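Side-chain contacts in Mono(ADP-ribosyl)transferase SpvB (Salmonella typhimurium, PDB 2GWM), which transfers ADP-ribose from NAD(+) to an arginine of a host protein, probably actin, whose assembly into filaments is thereby blocked: residues K3-L8 with S69-T74; R9-S12 with V18-K21; I123-L128 with S175-S180; R81-D86 with K95-I100; D41-N46 with K54-V59. All blocks are in the same frame, centred on the assembly; numbering follows the deposited sequence.

How the contacts relate
All five contacts belong to the mono-ADP-ribosyltransferase domain. Contacts 1, 2 and 5 lie in its helical part. Contacts 1 and 2 follow one another on helix 3-24, their centres about 14 Å apart, and contact 5 touches both, through Tyr42 on Ala7 and through Met57 on Ile19. Contacts 3 and 4, also about 14 Å apart between centres, are joined through neighbouring strands of the main sheet, where Leu124 packs on Leu83. Both groups approach the predicted active site: contact 4 holds Arg81, and the side chain of Tyr11 in contact 2 is about 6 Å from those of Ser111 and Glu148. Contact 5 lies away from these sites, its centre about 38 Å from that of contact 3.

Contact 1 (K3-L8 with S69-T74); sequences KQIQAL and SSLPET
Leu71 joins the loop that follows helix 50-69 to Ile5 and Leu8 on the first turns of helix 3-24, a helix-to-loop contact in the helical part of the mono-ADP-ribosyltransferase fold. Its CB is directed at the helix, and beyond it CG stands 4.1 Å from Ile5 CD1. The side chain then forks and each methyl takes a different partner. Leu71 CD2 presses on Ile5 CD1 at 3.5 Å, closer than methyl groups usually sit, the two side chains passing at a slant. Leu71 CD1 meets Leu8 CD2 at 3.8 Å, and here the leucines reach for each other tip to tip.

Ile5 and Leu8 are three residues apart, so they stand on the same side of the helix and one branched leucine can serve both. Leu8 extends with CG anti to the backbone N (chi1 177°), which sends its methyls off the helix to the loop. The isoleucine starts out alongside the loop and reaches it through its long CG1-CD1 arm. Leucine suits the loop position because its two methyls diverge. Around them Leu137 and Val140 touch both Leu8 and Leu71, and Ile64 of helix 50-69 also touches Leu8, so the leucine methyls have aliphatic neighbours.

Ser70 is the exposed member of the contact. Its hydroxyl is hydrogen-bonded to the backbone O of Gly67, one turn back on helix 50-69, and meets helix 3-24 only by van der Waals contact: Ser70 OG lies 3.7 Å from Ile5 CD1 and 3.9 Å from Ile5 CG1.

Contact 2 (R9-S12 with V18-K21); sequences RYYS and VINK
Tyr11 OH lies 2.8 Å from the atom modelled as Asn20 OD1. The amide of Asn20 is probably turned over in the model, so the approach is better read as hydroxyl to carboxamide than as a bond to a particular amide atom. The two side chains cross at about a right angle, with ring and amide planes 71° apart, and Asn20 arrives at the hydroxyl end of the tyrosine, near the ring edge. Ile19 comes to the edge as well: its CG2 methyl is 4.4 Å from Tyr11 CE1, a loose apolar touch beside the polar one.

Both segments belong to helix 3-24. Eight residues of straight helix would rise about 12 Å, yet the CA atoms of Tyr11 and Ile19 are only 8.1 Å apart. The helix is kinked, and the backbone N atoms of Val18 and Lys21 have no bond to the preceding turn. Tyr11 lies across the bend. A chi1 of 171°, with CG trans to the backbone N, extends the ring from one arm toward the other, and a tyrosine is long enough to bring a polar group to Asn20 while giving Ile19 a carbon edge.

Phe109, just before strand 110-112, meets the Tyr11 ring with planes at about 45° and also touches Asn20. Helix 50-69 packs against both arms, Ile64 on Tyr11 and Tyr60 with Ile61 on Ile19, while helix 30-39 receives Val18. The bent helix is thus set between the other helices and the strand that carries Ser111, a predicted active-site residue.

Contact 3 (I123-L128 with S175-S180); sequences ILNIYL and SKLRLS
Ile123 meets the loop after helix 168-175 through its CG2 methyl, which lies 3.8 Å from Leu177 CD1. The two side chains run past each other in opposite directions, and the branch at CB lets the isoleucine offer a methyl close to its own backbone. Leu124 is turned to the other face of the strand, where it packs on Ile194.

Strand 122-127 lies between strands 78-83 and 192-198 in the mixed sheet of the mono-ADP-ribosyltransferase core, and the alternation along it puts Ile123 and Asn125 on the face toward Leu177. The asparagine is swung fully away from its backbone N (chi1 180°), and the carbonyl of the amide meets a methyl: Asn125 OD1 is 3.5 Å from Leu177 CD2. Leu177 therefore straddles two strand residues with its forked end, and Tyr80 of the neighbouring strand touches it as well. The amide nitrogen of Asn125 turns along its own strand to Tyr127, whose OH accepts a weak hydrogen bond from Asn125 ND2 at 2.9 Å, bent to 145° at the hydrogen.

Contact 4 (R81-D86 with K95-I100); sequences RGLKLD and KEYTTI
Leu85 and Tyr97 cross at about a right angle, the leucine touching the root of the tyrosine with Leu85 CD1 4.0 Å from Tyr97 CB. Leu83, two residues earlier, lies farther along the same side chain: its CD1 is 4.2 Å from Tyr97 CE2. The tyrosine is thus touched at its base and partway along its ring. Its CG lies beside the backbone N and trans to the carbonyl carbon (chi1 -84°), a setting that carries the ring from the last turn of helix 91-97 toward strand 78-83. A long flat side chain suits this place, since it also touches Ile194 and Met196 of strand 192-198.

The two methyls of Leu83 have different duties. While CD1 goes to the tyrosine, CD2 sits 4.0 Å above the guanidinium plane of Arg81, over its centre. The same guanidinium makes a weak hydrogen bond from Arg81 NE to Gly82 O, and Arg81 NH1 is hydrogen-bonded to Ser111 O. Leu83 therefore links the packing under the helix with the surroundings of the arginine.

Where helix 91-97 ends, Lys95 O is gripped from opposite faces of its plane. Thr99 OG1 donates at 2.6 Å from Lys95 O and Thr98 N at 3.3 Å from it, which ties the exit of the chain to the final turn beside Tyr97.

Arg81, Ser111 and Glu148 are the predicted active-site residues, and their order matches the R-S-E signature of arginine-specific ADP-ribosyltransferases: an arginine on a core strand, an STS motif and an EXE motif.

Contact 5 (D41-N46 with K54-V59); sequences DYLSTN and KNAMSV
Leu43 and Tyr42 close on Ala56 of helix 50-69, whose single methyl faces the loop. Ala56 CB is 3.7 Å from Leu43 CD2, and 4.1 Å from Tyr42 CB. Farther along the tyrosine, Tyr42 CE1 lies 3.9 Å from Val59 CG1, the valine methyl oblique to the ring. Val59 is three residues beyond Ala56 and so stands on the same side of the helix. Alanine suits the point of closest approach, for the CA atoms of Tyr42 and Ala56 are only 5.8 Å apart.

A chi1 of -64° at Tyr42 lays its ring along the helix toward Val59, and the ring ends in a hydrogen bond from its hydroxyl to Asp63. The carboxylate of Asp63 also receives Gln4 of helix 3-24, so one acidic residue ties the loop and the first helix to helix 50-69. Leu37 of helix 30-39 packs on both Tyr42 and Leu43. Within the helix, Lys54 O takes both Ser58 N at 3.0 Å and Ser58 OG at 3.1 Å, from opposite faces of its plane.

No hydrogen bond joins the two segments. Their cohesion comes from carbon-to-carbon contacts of Tyr42 and Leu43 with Ala56 and Val59, the last of these the exposed member. Tyrosine suits its place because its ring packs on the helix while its hydroxyl reaches the carboxylate of Asp63.

Contact 1 (K3-L8 with S69-T74)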
# COMPACT_ATOMS: atom_id res chain seq x y z
N LYS A 3 -6.05 17.37 12.80
CA LYS A 3 -6.71 16.14 13.19
C LYS A 3 -6.58 15.11 12.04
O LYS A 3 -6.67 13.92 12.25
CB LYS A 3 -8.17 16.37 13.49
CG LYS A 3 -8.38 17.37 14.65
CD LYS A 3 -7.83 16.85 15.95
CE LYS A 3 -8.41 17.65 17.18
NZ LYS A 3 -7.92 17.10 18.46
N GLN A 4 -6.40 15.58 10.81
CA GLN A 4 -6.22 14.67 9.69
C GLN A 4 -4.88 13.95 9.75
O GLN A 4 -4.80 12.73 9.54
CB GLN A 4 -6.42 15.44 8.40
CG GLN A 4 -7.89 15.84 8.12
CD GLN A 4 -8.44 16.83 9.12
OE1 GLN A 4 -7.81 17.85 9.41
NE2 GLN A 4 -9.63 16.55 9.65
N ILE A 5 -3.85 14.69 10.09
CA ILE A 5 -2.53 14.06 10.34
C ILE A 5 -2.62 13.10 11.48
O ILE A 5 -2.05 12.02 11.44
CB ILE A 5 -1.45 15.11 10.52
CG1 ILE A 5 -1.12 15.73 9.15
CG2 ILE A 5 -0.18 14.53 11.17
CD1 ILE A 5 -0.31 14.94 8.28
N GLN A 6 -3.34 13.47 12.55
CA GLN A 6 -3.46 12.54 13.65
C GLN A 6 -4.18 11.25 13.24
O GLN A 6 -3.84 10.17 13.71
CB GLN A 6 -4.19 13.22 14.81
CG GLN A 6 -3.46 14.35 15.46
CD GLN A 6 -4.23 14.90 16.65
OE1 GLN A 6 -4.44 14.19 17.63
NE2 GLN A 6 -4.65 16.16 16.56
N ALA A 7 -5.17 11.37 12.38
CA ALA A 7 -5.84 10.18 11.85
C ALA A 7 -4.87 9.32 11.02
O ALA A 7 -4.89 8.13 11.15
CB ALA A 7 -7.05 10.52 11.09
N LEU A 8 -4.03 9.96 10.21
CA LEU A 8 -3.00 9.24 9.47
C LEU A 8 -2.01 8.54 10.37
O LEU A 8 -1.58 7.39 10.11
CB LEU A 8 -2.26 10.22 8.54
CG LEU A 8 -1.08 9.63 7.71
CD1 LEU A 8 -1.58 8.51 6.83
CD2 LEU A 8 -0.50 10.75 6.89
N SER A 69 -2.39 13.65 1.98
CA SER A 69 -2.25 14.62 0.92
C SER A 69 -1.51 15.89 1.39
O SER A 69 -0.81 16.55 0.61
CB SER A 69 -3.60 14.92 0.32
OG SER A 69 -3.58 15.87 -0.72
N SER A 70 -1.64 16.25 2.67
CA SER A 70 -1.09 17.49 3.17
C SER A 70 0.39 17.42 3.45
O SER A 70 1.04 18.44 3.69
CB SER A 70 -1.84 17.90 4.43
OG SER A 70 -1.46 17.09 5.52
N LEU A 71 0.96 16.21 3.34
CA LEU A 71 2.37 16.04 3.54
C LEU A 71 3.14 16.52 2.32
O LEU A 71 2.61 16.60 1.21
CB LEU A 71 2.69 14.57 3.81
CG LEU A 71 2.12 13.95 5.09
CD1 LEU A 71 2.50 12.50 5.28
CD2 LEU A 71 2.52 14.72 6.31
N PRO A 72 4.40 16.88 2.54
CA PRO A 72 5.19 17.45 1.46
C PRO A 72 5.50 16.43 0.36
O PRO A 72 5.70 15.25 0.63
CB PRO A 72 6.49 17.89 2.14
CG PRO A 72 6.28 17.72 3.58
CD PRO A 72 5.12 16.83 3.81
N GLU A 73 5.49 16.93 -0.88
CA GLU A 73 5.88 16.15 -2.06
C GLU A 73 7.39 16.05 -2.11
O GLU A 73 8.12 16.90 -1.58
CB GLU A 73 5.34 16.80 -3.34
CG GLU A 73 3.85 16.70 -3.44
CD GLU A 73 3.30 17.23 -4.74
OE1 GLU A 73 3.31 16.47 -5.74
OE2 GLU A 73 2.83 18.38 -4.74
N THR A 74 7.85 14.99 -2.74
CA THR A 74 9.28 14.72 -2.89
C THR A 74 9.51 14.39 -4.36
O THR A 74 8.57 14.40 -5.17
CB THR A 74 9.73 13.55 -1.98
OG1 THR A 74 8.83 12.44 -2.16
CG2 THR A 74 9.72 14.00 -0.49

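Contact 2 (R9-S12 with V18-K21)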
# COMPACT_ATOMS: atom_id res chain seq x y z
N ARG A 9 -1.61 9.19 11.45
CA ARG A 9 -0.76 8.51 12.45
C ARG A 9 -1.42 7.25 12.97
O ARG A 9 -0.79 6.20 13.08
CB ARG A 9 -0.44 9.45 13.62
CG ARG A 9 0.47 10.64 13.29
CD ARG A 9 0.76 11.51 14.54
NE ARG A 9 1.71 12.56 14.22
CZ ARG A 9 3.03 12.40 14.10
NH1 ARG A 9 3.63 11.23 14.33
NH2 ARG A 9 3.78 13.45 13.76
N TYR A 10 -2.72 7.33 13.27
CA TYR A 10 -3.45 6.16 13.76
C TYR A 10 -3.54 5.07 12.71
O TYR A 10 -3.38 3.90 13.01
CB TYR A 10 -4.86 6.60 14.18
CG TYR A 10 -5.66 5.47 14.72
CD1 TYR A 10 -5.62 5.14 16.05
CD2 TYR A 10 -6.49 4.73 13.88
CE1 TYR A 10 -6.36 4.09 16.52
CE2 TYR A 10 -7.20 3.66 14.34
CZ TYR A 10 -7.18 3.36 15.68
OH TYR A 10 -7.94 2.33 16.22
N TYR A 11 -3.83 5.43 11.46
CA TYR A 11 -3.77 4.52 10.32
C TYR A 11 -2.45 3.75 10.34
O TYR A 11 -2.44 2.54 10.23
CB TYR A 11 -3.88 5.33 9.01
CG TYR A 11 -3.60 4.43 7.85
CD1 TYR A 11 -4.60 3.68 7.27
CD2 TYR A 11 -2.32 4.30 7.35
CE1 TYR A 11 -4.31 2.79 6.22
CE2 TYR A 11 -2.04 3.39 6.32
CZ TYR A 11 -3.02 2.64 5.78
OH TYR A 11 -2.70 1.74 4.76
N SER A 12 -1.36 4.49 10.40
CA SER A 12 -0.02 3.88 10.37
C SER A 12 0.19 2.89 11.53
O SER A 12 0.77 1.82 11.36
CB SER A 12 1.06 4.97 10.34
OG SER A 12 2.38 4.44 10.43
N VAL A 18 -7.51 -2.65 9.53
CA VAL A 18 -8.95 -2.74 9.33
C VAL A 18 -9.38 -2.09 8.01
O VAL A 18 -10.20 -2.63 7.24
CB VAL A 18 -9.67 -2.04 10.50
CG1 VAL A 18 -11.13 -1.81 10.22
CG2 VAL A 18 -9.48 -2.87 11.77
N ILE A 19 -8.88 -0.89 7.76
CA ILE A 19 -9.33 -0.05 6.66
C ILE A 19 -9.11 -0.62 5.27
O ILE A 19 -9.96 -0.45 4.39
CB ILE A 19 -8.55 1.29 6.69
CG1 ILE A 19 -9.20 2.20 7.70
CG2 ILE A 19 -8.55 1.95 5.31
CD1 ILE A 19 -10.40 2.92 7.17
N ASN A 20 -7.97 -1.25 5.04
CA ASN A 20 -7.66 -1.70 3.70
C ASN A 20 -8.50 -2.88 3.30
O ASN A 20 -9.02 -2.93 2.19
CB ASN A 20 -6.16 -1.95 3.58
CG ASN A 20 -5.32 -0.65 3.74
OD1 ASN A 20 -4.22 -0.63 4.36
ND2 ASN A 20 -5.82 0.42 3.16
N LYS A 21 -8.75 -3.80 4.23
CA LYS A 21 -9.71 -4.87 3.96
C LYS A 21 -11.09 -4.31 3.68
O LYS A 21 -11.80 -4.74 2.77
CB LYS A 21 -9.76 -5.88 5.10
CG LYS A 21 -8.51 -6.70 5.22
CD LYS A 21 -8.56 -7.65 6.44
CE LYS A 21 -7.44 -8.66 6.37
NZ LYS A 21 -7.55 -9.75 7.42

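Contact 3 (I123-L128 with S175-S180)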
# COMPACT_ATOMS: atom_id res chain seq x y z
N ILE A 123 8.50 -8.95 -6.49
CA ILE A 123 9.00 -7.63 -6.24
C ILE A 123 8.40 -6.72 -7.27
O ILE A 123 8.51 -6.92 -8.48
CB ILE A 123 10.55 -7.54 -6.38
CG1 ILE A 123 11.27 -8.59 -5.55
CG2 ILE A 123 11.06 -6.15 -6.02
CD1 ILE A 123 10.89 -8.63 -4.12
N LEU A 124 7.71 -5.70 -6.79
CA LEU A 124 7.21 -4.62 -7.66
C LEU A 124 8.17 -3.46 -7.72
O LEU A 124 8.62 -2.93 -6.70
CB LEU A 124 5.89 -4.09 -7.10
CG LEU A 124 4.82 -5.10 -6.87
CD1 LEU A 124 3.52 -4.44 -6.37
CD2 LEU A 124 4.53 -6.00 -8.03
N ASN A 125 8.51 -3.04 -8.95
CA ASN A 125 9.33 -1.92 -9.25
C ASN A 125 8.39 -0.93 -9.90
O ASN A 125 7.95 -1.13 -10.96
CB ASN A 125 10.42 -2.38 -10.27
CG ASN A 125 11.36 -1.30 -10.68
OD1 ASN A 125 11.88 -0.54 -9.85
ND2 ASN A 125 11.63 -1.22 -12.02
N ILE A 126 8.02 0.08 -9.13
CA ILE A 126 6.90 0.99 -9.45
C ILE A 126 7.38 2.36 -9.83
O ILE A 126 7.82 3.13 -8.97
CB ILE A 126 5.93 1.08 -8.26
CG1 ILE A 126 5.43 -0.27 -7.81
CG2 ILE A 126 4.74 1.96 -8.63
CD1 ILE A 126 4.61 -0.23 -6.56
N TYR A 127 7.30 2.68 -11.12
CA TYR A 127 7.70 3.98 -11.60
C TYR A 127 6.63 5.01 -11.36
O TYR A 127 5.44 4.74 -11.52
CB TYR A 127 8.03 3.92 -13.08
CG TYR A 127 9.29 3.07 -13.32
CD1 TYR A 127 10.53 3.52 -12.91
CD2 TYR A 127 9.20 1.78 -13.86
CE1 TYR A 127 11.67 2.80 -13.15
CE2 TYR A 127 10.33 1.01 -14.06
CZ TYR A 127 11.58 1.51 -13.68
OH TYR A 127 12.71 0.72 -13.91
N LEU A 128 7.05 6.22 -11.07
CA LEU A 128 6.17 7.31 -10.74
C LEU A 128 6.42 8.47 -11.64
O LEU A 128 7.56 8.72 -11.97
CB LEU A 128 6.43 7.80 -9.31
CG LEU A 128 6.28 6.72 -8.25
CD1 LEU A 128 6.60 7.33 -6.89
CD2 LEU A 128 4.90 6.04 -8.23
N SER A 175 19.59 -7.19 -9.38
CA SER A 175 20.79 -6.62 -8.82
C SER A 175 20.74 -5.09 -8.78
O SER A 175 21.48 -4.48 -8.04
CB SER A 175 21.99 -7.04 -9.67
OG SER A 175 22.10 -6.31 -10.86
N LYS A 176 19.85 -4.51 -9.58
CA LYS A 176 19.70 -3.05 -9.69
C LYS A 176 18.55 -2.55 -8.83
O LYS A 176 18.25 -1.36 -8.82
CB LYS A 176 19.59 -2.63 -11.17
CG LYS A 176 20.85 -3.05 -11.93
CD LYS A 176 21.00 -2.41 -13.25
CE LYS A 176 22.26 -2.86 -13.95
NZ LYS A 176 22.63 -1.82 -14.96
N LEU A 177 17.92 -3.47 -8.09
CA LEU A 177 16.97 -3.10 -7.00
C LEU A 177 17.71 -3.11 -5.65
O LEU A 177 18.62 -3.84 -5.43
CB LEU A 177 15.74 -4.03 -7.04
CG LEU A 177 14.97 -4.09 -8.36
CD1 LEU A 177 13.86 -5.09 -8.34
CD2 LEU A 177 14.44 -2.76 -8.80
N ARG A 178 17.29 -2.28 -4.67
CA ARG A 178 17.82 -2.43 -3.28
C ARG A 178 16.78 -3.27 -2.54
O ARG A 178 15.60 -3.04 -2.59
CB ARG A 178 18.01 -1.09 -2.51
CG ARG A 178 18.63 -1.30 -1.06
CD ARG A 178 19.04 0.02 -0.34
NE ARG A 178 18.65 0.06 1.09
CZ ARG A 178 18.62 1.17 1.84
NH1 ARG A 178 18.98 2.36 1.34
NH2 ARG A 178 18.24 1.11 3.12
N LEU A 179 17.27 -4.36 -1.99
CA LEU A 179 16.41 -5.31 -1.31
C LEU A 179 16.69 -5.22 0.17
O LEU A 179 17.79 -4.89 0.60
CB LEU A 179 16.74 -6.74 -1.81
CG LEU A 179 16.46 -6.87 -3.31
CD1 LEU A 179 17.01 -8.24 -3.77
CD2 LEU A 179 14.99 -6.72 -3.68
N SER A 180 15.68 -5.60 0.96
CA SER A 180 15.80 -5.86 2.39
C SER A 180 16.92 -6.84 2.66
O SER A 180 17.11 -7.76 1.90
CB SER A 180 14.49 -6.52 2.88
OG SER A 180 14.26 -7.88 2.32

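Contact 4 (R81-D86 with K95-I100)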
# COMPACT_ATOMS: atom_id res chain seq x y z
N ARG A 81 7.91 -2.45 -3.72
CA ARG A 81 7.07 -3.22 -2.84
C ARG A 81 7.26 -4.71 -3.08
O ARG A 81 7.20 -5.12 -4.21
CB ARG A 81 5.59 -2.85 -2.96
CG ARG A 81 4.71 -3.61 -2.06
CD ARG A 81 5.02 -3.43 -0.59
NE ARG A 81 4.13 -4.25 0.22
CZ ARG A 81 2.86 -3.97 0.48
NH1 ARG A 81 2.30 -2.87 0.02
NH2 ARG A 81 2.14 -4.80 1.23
N GLY A 82 7.47 -5.46 -2.02
CA GLY A 82 7.42 -6.91 -2.04
C GLY A 82 6.01 -7.38 -1.73
O GLY A 82 5.37 -6.86 -0.77
N LEU A 83 5.47 -8.30 -2.54
CA LEU A 83 4.14 -8.93 -2.38
C LEU A 83 4.23 -10.46 -2.42
O LEU A 83 5.07 -11.05 -3.10
CB LEU A 83 3.14 -8.52 -3.50
CG LEU A 83 2.58 -7.14 -3.70
CD1 LEU A 83 1.55 -7.17 -4.81
CD2 LEU A 83 1.95 -6.62 -2.44
N LYS A 84 3.32 -11.12 -1.74
CA LYS A 84 3.15 -12.52 -1.87
C LYS A 84 1.98 -12.69 -2.79
O LYS A 84 0.82 -12.43 -2.39
CB LYS A 84 2.85 -13.12 -0.51
CG LYS A 84 2.89 -14.57 -0.50
CD LYS A 84 2.63 -15.10 0.89
CE LYS A 84 3.07 -16.55 0.98
NZ LYS A 84 2.68 -17.37 -0.24
N LEU A 85 2.24 -13.07 -4.04
CA LEU A 85 1.18 -13.33 -5.01
C LEU A 85 0.96 -14.77 -5.35
O LEU A 85 -0.01 -15.07 -6.04
CB LEU A 85 1.42 -12.60 -6.33
CG LEU A 85 1.38 -11.09 -6.36
CD1 LEU A 85 1.62 -10.63 -7.82
CD2 LEU A 85 0.07 -10.57 -5.79
N ASP A 86 1.78 -15.70 -4.86
CA ASP A 86 1.68 -17.08 -5.26
C ASP A 86 0.78 -17.94 -4.38
O ASP A 86 0.80 -19.17 -4.51
CB ASP A 86 3.07 -17.70 -5.40
CG ASP A 86 3.82 -17.14 -6.56
OD1 ASP A 86 3.23 -17.04 -7.62
OD2 ASP A 86 5.01 -16.83 -6.44
N LYS A 95 -2.90 -13.30 -11.80
CA LYS A 95 -3.11 -13.23 -13.23
C LYS A 95 -3.24 -11.78 -13.67
O LYS A 95 -2.65 -11.38 -14.65
CB LYS A 95 -4.37 -13.96 -13.62
CG LYS A 95 -4.62 -13.87 -15.12
CD LYS A 95 -5.67 -14.85 -15.60
CE LYS A 95 -5.80 -14.77 -17.13
NZ LYS A 95 -4.53 -15.15 -17.86
N GLU A 96 -3.99 -11.00 -12.91
CA GLU A 96 -4.14 -9.56 -13.19
C GLU A 96 -2.79 -8.81 -13.22
O GLU A 96 -2.50 -8.02 -14.13
CB GLU A 96 -5.00 -8.89 -12.09
CG GLU A 96 -6.46 -8.98 -12.26
CD GLU A 96 -7.08 -7.58 -12.28
OE1 GLU A 96 -7.46 -7.15 -13.41
OE2 GLU A 96 -7.14 -6.91 -11.19
N TYR A 97 -1.95 -9.07 -12.22
CA TYR A 97 -0.71 -8.32 -12.09
C TYR A 97 0.37 -8.78 -13.07
O TYR A 97 1.39 -8.10 -13.20
CB TYR A 97 -0.18 -8.50 -10.65
CG TYR A 97 -0.80 -7.55 -9.66
CD1 TYR A 97 -2.16 -7.58 -9.41
CD2 TYR A 97 -0.05 -6.59 -9.04
CE1 TYR A 97 -2.76 -6.65 -8.51
CE2 TYR A 97 -0.64 -5.68 -8.13
CZ TYR A 97 -2.00 -5.73 -7.90
OH TYR A 97 -2.68 -4.86 -7.05
N THR A 98 0.14 -9.92 -13.71
CA THR A 98 1.14 -10.49 -14.65
C THR A 98 0.62 -10.55 -16.06
O THR A 98 1.16 -11.23 -16.93
CB THR A 98 1.66 -11.89 -14.23
OG1 THR A 98 0.58 -12.80 -14.13
CG2 THR A 98 2.38 -11.83 -12.95
N THR A 99 -0.41 -9.77 -16.30
CA THR A 99 -0.92 -9.54 -17.67
C THR A 99 -0.29 -8.25 -18.21
O THR A 99 -0.64 -7.12 -17.79
CB THR A 99 -2.43 -9.48 -17.69
OG1 THR A 99 -2.96 -10.72 -17.17
CG2 THR A 99 -2.93 -9.29 -19.10
N ILE A 100 0.61 -8.41 -19.18
CA ILE A 100 1.30 -7.28 -19.75
C ILE A 100 0.29 -6.28 -20.28
O ILE A 100 -0.64 -6.65 -21.02
CB ILE A 100 2.25 -7.69 -20.91
CG1 ILE A 100 3.30 -8.64 -20.44
CG2 ILE A 100 2.87 -6.44 -21.51
CD1 ILE A 100 4.30 -7.96 -19.59

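Contact 5 (D41-N46 with K54-V59)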
# COMPACT_ATOMS: atom_id res chain seq x y z
N ASP A 41 -14.41 9.19 18.18
CA ASP A 41 -15.59 10.08 18.24
C ASP A 41 -16.31 10.34 16.96
O ASP A 41 -17.20 11.20 16.93
CB ASP A 41 -15.25 11.41 18.96
CG ASP A 41 -14.76 11.19 20.33
OD1 ASP A 41 -15.38 10.41 21.09
OD2 ASP A 41 -13.68 11.75 20.65
N TYR A 42 -16.06 9.54 15.93
CA TYR A 42 -16.89 9.65 14.76
C TYR A 42 -18.31 9.17 15.02
O TYR A 42 -19.22 9.57 14.35
CB TYR A 42 -16.31 8.84 13.59
CG TYR A 42 -14.95 9.30 13.09
CD1 TYR A 42 -14.86 10.38 12.27
CD2 TYR A 42 -13.79 8.66 13.45
CE1 TYR A 42 -13.65 10.81 11.76
CE2 TYR A 42 -12.57 9.07 12.96
CZ TYR A 42 -12.50 10.17 12.13
OH TYR A 42 -11.24 10.54 11.68
N LEU A 43 -18.47 8.26 15.95
CA LEU A 43 -19.80 7.82 16.38
C LEU A 43 -19.92 7.90 17.88
O LEU A 43 -18.93 7.81 18.59
CB LEU A 43 -20.06 6.38 15.96
CG LEU A 43 -20.11 6.17 14.42
CD1 LEU A 43 -20.15 4.67 14.19
CD2 LEU A 43 -21.27 6.85 13.82
N SER A 44 -21.16 8.05 18.36
CA SER A 44 -21.42 8.04 19.84
C SER A 44 -21.55 6.66 20.53
O SER A 44 -21.50 6.57 21.79
CB SER A 44 -22.65 8.89 20.17
OG SER A 44 -23.80 8.23 19.68
N THR A 45 -21.73 5.59 19.74
CA THR A 45 -21.81 4.20 20.25
C THR A 45 -21.04 3.27 19.34
O THR A 45 -20.74 3.63 18.21
CB THR A 45 -23.27 3.61 20.38
OG1 THR A 45 -23.84 3.34 19.10
CG2 THR A 45 -24.19 4.54 21.19
N ASN A 46 -20.75 2.07 19.83
CA ASN A 46 -20.18 0.99 18.97
C ASN A 46 -21.26 0.10 18.29
O ASN A 46 -20.94 -0.95 17.69
CB ASN A 46 -19.18 0.13 19.75
CG ASN A 46 -19.82 -0.60 20.94
OD1 ASN A 46 -21.02 -0.50 21.14
ND2 ASN A 46 -19.01 -1.37 21.71
N LYS A 54 -21.33 3.26 7.68
CA LYS A 54 -20.72 3.55 6.39
C LYS A 54 -20.30 5.01 6.33
O LYS A 54 -19.21 5.32 5.91
CB LYS A 54 -21.73 3.26 5.25
CG LYS A 54 -21.18 3.60 3.87
CD LYS A 54 -22.13 3.47 2.77
CE LYS A 54 -21.45 3.88 1.46
NZ LYS A 54 -21.59 5.35 1.20
N ASN A 55 -21.19 5.93 6.72
CA ASN A 55 -20.86 7.37 6.65
C ASN A 55 -19.70 7.75 7.52
O ASN A 55 -18.87 8.53 7.13
CB ASN A 55 -22.07 8.25 6.98
CG ASN A 55 -23.18 8.15 5.93
OD1 ASN A 55 -22.97 7.66 4.80
ND2 ASN A 55 -24.37 8.62 6.28
N ALA A 56 -19.61 7.16 8.72
CA ALA A 56 -18.52 7.48 9.59
C ALA A 56 -17.20 6.92 9.07
O ALA A 56 -16.12 7.56 9.21
CB ALA A 56 -18.87 6.96 11.00
N MET A 57 -17.22 5.70 8.54
CA MET A 57 -16.03 5.14 7.94
C MET A 57 -15.52 6.03 6.83
O MET A 57 -14.33 6.20 6.69
CB MET A 57 -16.32 3.77 7.34
CG MET A 57 -16.48 2.72 8.42
SD MET A 57 -14.98 2.30 9.39
CE MET A 57 -14.05 1.38 8.20
N SER A 58 -16.44 6.57 6.05
CA SER A 58 -16.04 7.50 5.00
C SER A 58 -15.29 8.68 5.51
O SER A 58 -14.27 9.07 4.97
CB SER A 58 -17.27 7.96 4.20
OG SER A 58 -17.91 6.84 3.52
N VAL A 59 -15.82 9.31 6.57
CA VAL A 59 -15.15 10.47 7.09
C VAL A 59 -13.73 10.12 7.63
O VAL A 59 -12.77 10.87 7.47
CB VAL A 59 -15.99 11.12 8.24
CG1 VAL A 59 -15.33 12.43 8.64
CG2 VAL A 59 -17.43 11.36 7.81